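Local coordinates for flagellar hook-associated protein (Burkholderia pseudomallei, PDB 4UT1) that probably serves as a structural component of the bacterial flagellum, acting at the junction between the hook and the filament, at residues Q125-N130 against P134-T139; N322-D327 against G467-G472; S448-A453 against Y473-G478; G563-K566 against G571-A574. All blocks are in the same frame, centred on the assembly; numbering follows the deposited sequence.

Interaction 1: residues Q125-N130 against P134-T139; sequences QTVANN and PSARQT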
# COMPACT_ATOMS: atom_id res chain seq x y z
N GLN A 125 0.66 -25.87 -4.15
CA GLN A 125 -0.06 -27.07 -3.76
C GLN A 125 0.44 -28.28 -4.55
O GLN A 125 0.55 -29.40 -4.02
CB GLN A 125 -1.57 -26.87 -3.95
CG GLN A 125 -2.38 -28.13 -3.69
CD GLN A 125 -3.82 -27.83 -3.39
OE1 GLN A 125 -4.37 -26.84 -3.88
NE2 GLN A 125 -4.45 -28.66 -2.57
N THR A 126 0.75 -28.06 -5.82
CA THR A 126 1.34 -29.10 -6.66
C THR A 126 2.69 -29.51 -6.09
O THR A 126 3.01 -30.70 -6.02
CB THR A 126 1.50 -28.62 -8.12
OG1 THR A 126 0.21 -28.33 -8.64
CG2 THR A 126 2.17 -29.66 -8.97
N VAL A 127 3.47 -28.54 -5.64
CA VAL A 127 4.74 -28.84 -5.02
C VAL A 127 4.49 -29.65 -3.74
O VAL A 127 5.24 -30.57 -3.43
CB VAL A 127 5.56 -27.57 -4.70
CG1 VAL A 127 6.74 -27.91 -3.81
CG2 VAL A 127 6.03 -26.87 -6.00
N ALA A 128 3.43 -29.31 -3.03
CA ALA A 128 3.16 -29.95 -1.74
C ALA A 128 2.98 -31.46 -1.90
O ALA A 128 3.30 -32.23 -0.98
CB ALA A 128 1.93 -29.34 -1.08
N ASN A 129 2.46 -31.87 -3.05
CA ASN A 129 2.20 -33.29 -3.33
C ASN A 129 3.33 -33.97 -4.10
O ASN A 129 3.30 -35.18 -4.32
CB ASN A 129 0.90 -33.45 -4.11
CG ASN A 129 -0.32 -33.09 -3.30
OD1 ASN A 129 -0.40 -33.40 -2.11
ND2 ASN A 129 -1.27 -32.42 -3.93
N ASN A 130 4.30 -33.16 -4.52
CA ASN A 130 5.44 -33.64 -5.30
C ASN A 130 6.68 -32.88 -4.86
O ASN A 130 7.34 -32.22 -5.68
CB ASN A 130 5.23 -33.44 -6.81
CG ASN A 130 3.93 -34.05 -7.31
OD1 ASN A 130 3.89 -35.22 -7.71
ND2 ASN A 130 2.86 -33.27 -7.29
N PRO A 134 11.59 -31.62 -9.50
CA PRO A 134 12.18 -30.41 -10.06
C PRO A 134 11.21 -29.64 -10.96
O PRO A 134 11.26 -28.40 -11.02
CB PRO A 134 13.37 -30.94 -10.88
CG PRO A 134 13.57 -32.37 -10.43
CD PRO A 134 12.23 -32.85 -10.01
N SER A 135 10.36 -30.38 -11.66
CA SER A 135 9.44 -29.77 -12.61
C SER A 135 8.34 -28.97 -11.92
O SER A 135 8.02 -27.86 -12.34
CB SER A 135 8.81 -30.83 -13.52
OG SER A 135 9.80 -31.37 -14.38
N ALA A 136 7.76 -29.52 -10.87
CA ALA A 136 6.73 -28.81 -10.14
C ALA A 136 7.30 -27.51 -9.55
O ALA A 136 6.60 -26.50 -9.46
CB ALA A 136 6.16 -29.70 -9.03
N ARG A 137 8.56 -27.56 -9.16
CA ARG A 137 9.21 -26.40 -8.56
C ARG A 137 9.48 -25.36 -9.64
O ARG A 137 9.31 -24.16 -9.43
CB ARG A 137 10.50 -26.80 -7.84
CG ARG A 137 10.21 -27.48 -6.48
CD ARG A 137 11.38 -28.26 -5.94
NE ARG A 137 11.08 -28.80 -4.62
CZ ARG A 137 11.38 -28.18 -3.48
NH1 ARG A 137 11.97 -26.99 -3.51
NH2 ARG A 137 11.06 -28.74 -2.31
N GLN A 138 9.88 -25.83 -10.81
CA GLN A 138 10.10 -24.93 -11.94
C GLN A 138 8.80 -24.22 -12.35
O GLN A 138 8.80 -23.02 -12.65
CB GLN A 138 10.68 -25.67 -13.13
CG GLN A 138 11.20 -24.72 -14.19
CD GLN A 138 12.10 -23.66 -13.58
OE1 GLN A 138 13.18 -23.97 -13.06
NE2 GLN A 138 11.65 -22.41 -13.60
N THR A 139 7.70 -24.97 -12.37
CA THR A 139 6.40 -24.39 -12.69
C THR A 139 6.00 -23.33 -11.68
O THR A 139 5.55 -22.24 -12.06
CB THR A 139 5.32 -25.47 -12.76
OG1 THR A 139 5.59 -26.32 -13.89
CG2 THR A 139 3.93 -24.86 -12.92
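The carboxamide of Asn130, whose CB brushes Ala136 CB at 4.4 Å, turns its nitrogen back to its own helix: ND2 donates to Thr126 O at 2.9 Å, nearly straight at 169°, with the acceptor close to the amide plane. Thr126 O also takes Asn129 N, so two donors grip one carbonyl where the helix ends. The guanidinium of Arg137 is spent on backbone carbonyls: NE donates to Ala131 O, while NH1 serves Gly441 O and Ile444 O. Its aliphatic part runs past the other helix, Arg137 CG lying 4.3 Å from Val127 CG2.

Between these polar groups sits a small apolar seam. Val127 CG2 lies beside the backbone N, anti to the carbonyl carbon, and from there packs against Ala136 O at 3.5 Å. Ala136 CB meets Val127 CG2 at 4.1 Å and Thr126 CG2 at 4.0 Å, so a single methyl group fits between two neighbouring side chains. The short segments run nearly antiparallel, 166° between their directions, with axes 8.9 Å apart. An alanine at this close approach, with a linker of about four residues, marks a tight antiparallel helical hairpin in the helical domain of FlgK.

Interaction 2: residues N322-D327 against G467-G472; sequences NALGVD and GSVSAG. With EDO (1,2-ethanediol), chain R; EDO (1,2-ethanediol), chain F; EDO (1,2-ethanediol), chain N.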
# COMPACT_ATOMS: atom_id res chain seq x y z
N ASN A 322 7.89 -19.31 4.01
CA ASN A 322 9.01 -20.09 3.51
C ASN A 322 10.11 -20.27 4.56
O ASN A 322 10.73 -21.34 4.65
CB ASN A 322 9.57 -19.46 2.23
CG ASN A 322 10.27 -20.47 1.36
OD1 ASN A 322 9.67 -21.49 0.97
ND2 ASN A 322 11.55 -20.23 1.06
N ALA A 323 10.30 -19.23 5.39
CA ALA A 323 11.27 -19.25 6.48
C ALA A 323 10.89 -20.26 7.57
O ALA A 323 11.70 -20.52 8.45
CB ALA A 323 11.40 -17.84 7.09
N LEU A 324 9.67 -20.79 7.51
CA LEU A 324 9.25 -21.84 8.45
C LEU A 324 9.45 -23.26 7.90
O LEU A 324 9.13 -24.23 8.57
CB LEU A 324 7.77 -21.66 8.84
CG LEU A 324 7.43 -20.39 9.62
CD1 LEU A 324 5.95 -20.33 9.94
CD2 LEU A 324 8.27 -20.32 10.88
N GLY A 325 9.94 -23.38 6.67
CA GLY A 325 10.20 -24.70 6.11
C GLY A 325 11.69 -24.96 5.93
O GLY A 325 12.51 -24.11 6.25
N VAL A 326 12.03 -26.13 5.41
CA VAL A 326 13.41 -26.42 5.01
C VAL A 326 13.44 -26.80 3.52
O VAL A 326 12.48 -27.35 2.99
CB VAL A 326 14.04 -27.56 5.85
CG1 VAL A 326 14.06 -27.16 7.33
CG2 VAL A 326 13.28 -28.86 5.65
N ASP A 327 14.56 -26.50 2.88
CA ASP A 327 14.71 -26.71 1.44
C ASP A 327 15.16 -28.14 1.16
O ASP A 327 15.11 -28.99 2.05
CB ASP A 327 15.69 -25.70 0.84
CG ASP A 327 17.12 -25.85 1.37
OD1 ASP A 327 17.48 -26.90 1.92
OD2 ASP A 327 17.89 -24.88 1.22
N GLY A 467 3.64 -32.66 13.60
CA GLY A 467 4.21 -31.49 14.24
C GLY A 467 4.26 -30.30 13.30
O GLY A 467 4.12 -30.46 12.09
N SER A 468 4.43 -29.12 13.87
CA SER A 468 4.54 -27.89 13.09
C SER A 468 5.31 -26.84 13.87
O SER A 468 5.47 -26.95 15.09
CB SER A 468 3.15 -27.37 12.72
OG SER A 468 2.55 -26.74 13.84
N VAL A 469 5.80 -25.82 13.17
CA VAL A 469 6.55 -24.75 13.82
C VAL A 469 5.96 -23.38 13.50
O VAL A 469 5.24 -23.21 12.52
CB VAL A 469 8.04 -24.76 13.41
CG1 VAL A 469 8.69 -26.08 13.80
CG2 VAL A 469 8.18 -24.52 11.90
N SER A 470 6.25 -22.42 14.36
CA SER A 470 5.82 -21.04 14.20
C SER A 470 7.03 -20.13 14.19
O SER A 470 8.16 -20.58 14.38
CB SER A 470 4.85 -20.65 15.31
OG SER A 470 5.42 -20.97 16.56
N ALA A 471 6.78 -18.83 13.98
CA ALA A 471 7.86 -17.85 13.88
C ALA A 471 8.85 -17.94 15.04
O ALA A 471 8.46 -17.93 16.21
CB ALA A 471 7.28 -16.45 13.80
N GLY A 472 10.13 -18.04 14.70
CA GLY A 472 11.19 -18.08 15.68
C GLY A 472 11.37 -19.42 16.37
O GLY A 472 11.92 -19.49 17.46
C1 EDO R . 11.26 -17.68 11.00
O1 EDO R . 10.22 -17.14 11.83
C2 EDO R . 12.44 -18.08 11.88
O2 EDO R . 12.08 -19.19 12.70
C1 EDO F . 2.52 -19.66 12.72
O1 EDO F . 2.96 -20.05 11.42
C2 EDO F . 2.96 -18.24 13.02
O2 EDO F . 4.37 -18.11 12.80
C1 EDO N . 2.92 -23.62 9.29
O1 EDO N . 4.26 -23.39 9.73
C2 EDO N . 2.69 -25.12 9.23
O2 EDO N . 1.29 -25.37 9.11
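Leu324 carries this contact, reaching from the turn after a long helix to Val469 and Ser470 at the end of strand 463-470 and to Ala471 at the corner that follows; the segment that delivers it begins at Asn322. The amide of Asn322 is engaged at both ends, OD1 by Ala445 N and ND2 by the carbonyls of Gly334 and Ala443. Its own carbonyl accepts Gly325 N at 3.0 Å, closing a type I beta turn from Asn322 to Gly325 that ends helix 287-322 and presents Leu324 at its third position. Ala323, within that turn, lies near an ethanediol probably left from crystallisation.

Leu324 then extends its side chain: CG stands beside the backbone N (chi1 -65°) and the next torsion puts CD1 in the extended position, leaving CD2 against the peptide joining Ser470 to Ala471. CD2 lies 3.5 Å from Ser470 O and 3.7 Å from Ala471 N. The contact thus joins the helical domain to strand 463-470, an outermost strand of a D3 sheet. CD1 faces two further ethanediol molecules. One of them donates through O1 to Val469 O, and the other takes Ala471 N on its O2 at 2.8 Å, so solvent-like molecules border the apolar tip.

Nearer the backbone, Val469 answers with CG2, set between its own N and carbonyl carbon, touching Leu324 O at 3.5 Å and Leu324 CB at 4.2 Å. Beyond Gly325, the side chain of Val326 turns instead to Ala447 and Pro449, and Asp327 OD1 accepts the backbone N of both Ser329 and Asn331.

Interaction 3: residues S448-A453 against Y473-G478; sequences SPVLAA and YQLPSG. With EDO (1,2-ethanediol), chain K.
Pro449, Leu475 and Tyr473 bury the most surface here. The pyrrolidine ring of Pro449 is set against the hydroxyl end of Tyr473, the two side chains meeting at a slant. Proline CG comes 3.2 Å from Tyr473 OH and 3.5 Å from CZ, and proline CB rests 3.7 Å from CE2. Tyrosine CG lies between its own backbone N and carbonyl carbon (chi1 80°), an arrangement that swings the phenol toward the proline.

Leu475 works with both methyls. CD1 reaches Pro449 O at 3.3 Å, whereas CD2 meets Val450 CG2 at 3.9 Å, the leucine and valine side chains crossing at about a right angle. In the D3 domain, strand 450-454 forms an outer edge of one antiparallel sheet, and segment 473-478 links strand 463-470 of a second sheet to strand 480-485 of the first; Leu475 also touches Val546 of the second sheet.

The proline is presented by an ST turn: Ser448 OG accepts Val450 N at 3.2 Å, with an angle of 158°, just before the strand begins. Pro449 also packs against Val326 and Val469. An ethanediol hydroxyl lies at Pro449 O, though the modelled separation is short enough to leave its detail doubtful.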
# COMPACT_ATOMS: atom_id res chain seq x y z
N SER A 448 8.45 -29.43 6.39
CA SER A 448 8.50 -28.97 7.78
C SER A 448 9.88 -29.25 8.37
O SER A 448 10.49 -30.27 8.06
CB SER A 448 7.43 -29.65 8.63
OG SER A 448 7.57 -29.29 10.00
N PRO A 449 10.39 -28.35 9.22
CA PRO A 449 11.69 -28.59 9.89
C PRO A 449 11.59 -29.67 10.97
O PRO A 449 12.60 -30.27 11.35
CB PRO A 449 12.02 -27.24 10.53
CG PRO A 449 11.02 -26.26 9.99
CD PRO A 449 9.82 -27.03 9.56
N VAL A 450 10.39 -29.91 11.46
CA VAL A 450 10.19 -30.82 12.59
C VAL A 450 9.48 -32.11 12.21
O VAL A 450 8.67 -32.15 11.28
CB VAL A 450 9.38 -30.13 13.70
CG1 VAL A 450 7.93 -29.99 13.27
CG2 VAL A 450 9.51 -30.89 15.03
N LEU A 451 9.75 -33.17 12.96
CA LEU A 451 9.02 -34.40 12.81
C LEU A 451 8.75 -35.01 14.20
O LEU A 451 9.67 -35.25 14.97
CB LEU A 451 9.79 -35.37 11.93
CG LEU A 451 9.11 -36.71 11.65
CD1 LEU A 451 7.70 -36.47 11.13
CD2 LEU A 451 9.94 -37.48 10.65
N ALA A 452 7.47 -35.20 14.51
CA ALA A 452 7.06 -35.91 15.71
C ALA A 452 6.52 -37.27 15.28
O ALA A 452 5.85 -37.39 14.25
CB ALA A 452 6.01 -35.13 16.48
N ALA A 453 6.81 -38.30 16.06
CA ALA A 453 6.49 -39.64 15.62
C ALA A 453 6.23 -40.56 16.81
O ALA A 453 6.82 -40.40 17.88
CB ALA A 453 7.63 -40.19 14.78
N TYR A 473 10.92 -20.49 15.72
CA TYR A 473 11.08 -21.83 16.27
C TYR A 473 12.57 -22.17 16.37
O TYR A 473 13.40 -21.64 15.63
CB TYR A 473 10.37 -22.89 15.40
CG TYR A 473 11.17 -23.26 14.18
CD1 TYR A 473 11.08 -22.51 13.01
CD2 TYR A 473 12.04 -24.34 14.20
CE1 TYR A 473 11.82 -22.84 11.90
CE2 TYR A 473 12.78 -24.68 13.09
CZ TYR A 473 12.67 -23.92 11.95
OH TYR A 473 13.41 -24.25 10.85
N GLN A 474 12.89 -23.04 17.31
CA GLN A 474 14.22 -23.61 17.43
C GLN A 474 14.09 -25.10 17.70
O GLN A 474 13.22 -25.52 18.46
CB GLN A 474 15.01 -22.93 18.55
CG GLN A 474 15.45 -21.53 18.21
CD GLN A 474 16.31 -20.92 19.29
OE1 GLN A 474 16.92 -19.87 19.07
NE2 GLN A 474 16.36 -21.55 20.46
N LEU A 475 14.96 -25.89 17.09
CA LEU A 475 15.03 -27.31 17.40
C LEU A 475 16.40 -27.66 17.99
O LEU A 475 17.42 -27.44 17.35
CB LEU A 475 14.76 -28.15 16.16
CG LEU A 475 13.32 -28.25 15.67
CD1 LEU A 475 13.28 -29.00 14.34
CD2 LEU A 475 12.43 -28.95 16.69
N PRO A 476 16.41 -28.22 19.20
CA PRO A 476 17.69 -28.62 19.78
C PRO A 476 18.34 -29.70 18.92
O PRO A 476 17.65 -30.31 18.11
CB PRO A 476 17.30 -29.15 21.16
CG PRO A 476 15.90 -29.67 20.97
CD PRO A 476 15.26 -28.75 19.96
N SER A 477 19.64 -29.92 19.09
CA SER A 477 20.37 -30.85 18.22
C SER A 477 19.93 -32.30 18.41
O SER A 477 20.02 -33.10 17.48
CB SER A 477 21.88 -30.72 18.46
OG SER A 477 22.18 -30.69 19.85
N GLY A 478 19.46 -32.64 19.60
CA GLY A 478 19.08 -34.01 19.88
C GLY A 478 17.60 -34.30 19.77
O GLY A 478 16.77 -33.39 19.74
C1 EDO K . 16.00 -29.63 10.66
O1 EDO K . 14.79 -29.05 11.16
C2 EDO K . 16.06 -29.46 9.15
O2 EDO K . 17.23 -30.11 8.65

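Interaction 4: residues G563-K566 against G571-A574; sequences GANK and GRNA. With EDO (1,2-ethanediol), chain J.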
# COMPACT_ATOMS: atom_id res chain seq x y z
N GLY A 563 11.88 -34.17 16.74
CA GLY A 563 13.22 -33.84 16.31
C GLY A 563 13.19 -33.24 14.92
O GLY A 563 12.12 -32.99 14.37
N ALA A 564 14.37 -33.00 14.36
CA ALA A 564 14.48 -32.43 13.02
C ALA A 564 13.94 -33.40 11.97
O ALA A 564 14.06 -34.62 12.11
CB ALA A 564 15.93 -32.07 12.72
N ASN A 565 13.34 -32.85 10.92
CA ASN A 565 12.73 -33.66 9.87
C ASN A 565 13.76 -34.13 8.85
O ASN A 565 14.65 -33.37 8.45
CB ASN A 565 11.61 -32.88 9.17
CG ASN A 565 10.91 -33.69 8.09
OD1 ASN A 565 11.06 -34.91 8.02
ND2 ASN A 565 10.13 -33.01 7.26
N LYS A 566 13.62 -35.38 8.42
CA LYS A 566 14.51 -35.96 7.42
C LYS A 566 13.83 -37.07 6.62
O LYS A 566 14.09 -38.26 6.84
CB LYS A 566 15.77 -36.51 8.10
CG LYS A 566 15.50 -37.44 9.27
CD LYS A 566 16.77 -38.10 9.78
CE LYS A 566 17.74 -37.09 10.36
NZ LYS A 566 19.05 -37.73 10.71
N GLY A 571 6.10 -32.30 2.28
CA GLY A 571 5.54 -31.09 1.68
C GLY A 571 4.60 -30.30 2.57
O GLY A 571 3.78 -29.53 2.08
N ARG A 572 4.71 -30.49 3.88
CA ARG A 572 3.83 -29.80 4.81
C ARG A 572 3.95 -28.28 4.70
O ARG A 572 2.95 -27.55 4.81
CB ARG A 572 4.11 -30.23 6.25
CG ARG A 572 3.51 -31.60 6.58
CD ARG A 572 3.91 -31.99 7.99
NE ARG A 572 5.25 -32.57 7.99
CZ ARG A 572 6.06 -32.59 9.04
NH1 ARG A 572 5.70 -32.03 10.19
NH2 ARG A 572 7.25 -33.15 8.91
N ASN A 573 5.15 -27.78 4.48
CA ASN A 573 5.27 -26.32 4.41
C ASN A 573 4.80 -25.76 3.08
O ASN A 573 4.32 -24.62 3.03
CB ASN A 573 6.69 -25.85 4.69
CG ASN A 573 6.71 -24.39 5.09
OD1 ASN A 573 6.06 -24.00 6.08
ND2 ASN A 573 7.41 -23.55 4.32
N ALA A 574 4.96 -26.53 2.01
CA ALA A 574 4.43 -26.12 0.72
C ALA A 574 2.91 -26.05 0.83
O ALA A 574 2.29 -25.14 0.30
CB ALA A 574 4.86 -27.08 -0.39
C1 EDO J . 7.14 -36.76 6.96
O1 EDO J . 6.35 -37.32 8.02
C2 EDO J . 8.58 -36.59 7.44
O2 EDO J . 9.47 -36.59 6.33
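Arg572 brings the NH2 end of its guanidinium to within 3.3 Å of Asn565 ND2, the two side chains approaching from opposite directions. Both nitrogens are donors, and no hydrogen bond joins them; the flat groups are instead inclined, their planes 53° apart. Each donor has its own acceptor on a third segment: Asn565 ND2 donates to Ser448 O, and Arg572 NH2 to Val450 O, which probably accounts for the two donors lying side by side.

Torsions set up this meeting. Asn565 CG is anti to the backbone N (chi1 -178°), which extends the amide toward the arginine. The arginine chain bends at chi3 (-82°), bringing its flat end round to the strand, and its charge is met by a salt bridge from NE to Asp570 OD2. NH1 makes a further, weak hydrogen bond to Gly467 O. The other end of the asparagine amide is also engaged, since OD1 accepts the O2 hydroxyl of an ethanediol at 2.9 Å. That molecule, probably from the crystallisation liquor, reaches Gln466 OE1 as well.

Gly571 occupies the N-cap position, so Arg572 opens helix 572-579. Strand 559-564 pairs with strand 450-454 in one of the two antiparallel sheets of D3, while Ala574, in the first turn of the helix, packs on Val127 and Ala128 of helix 113-129.

How the interactions relate
From the N terminus, interaction 1 comes first and closes the short loop between helices 113-129 and 134-193. Interaction 2 then opens at the end of helix 287-322 and closes after 139 intervening residues on strand 463-470, joining the helical domain to D3. Interaction 3 opens within that span and closes just beyond it, so the two cross; Leu324 O lies against Pro449 CD where they meet. Interaction 4 follows in series, a short loop from strand 559-564 to helix 572-579. It is stitched to interaction 3 by strand pairing, to interaction 2 through Gly467, and back to interaction 1 where Ala574 packs on Ala128.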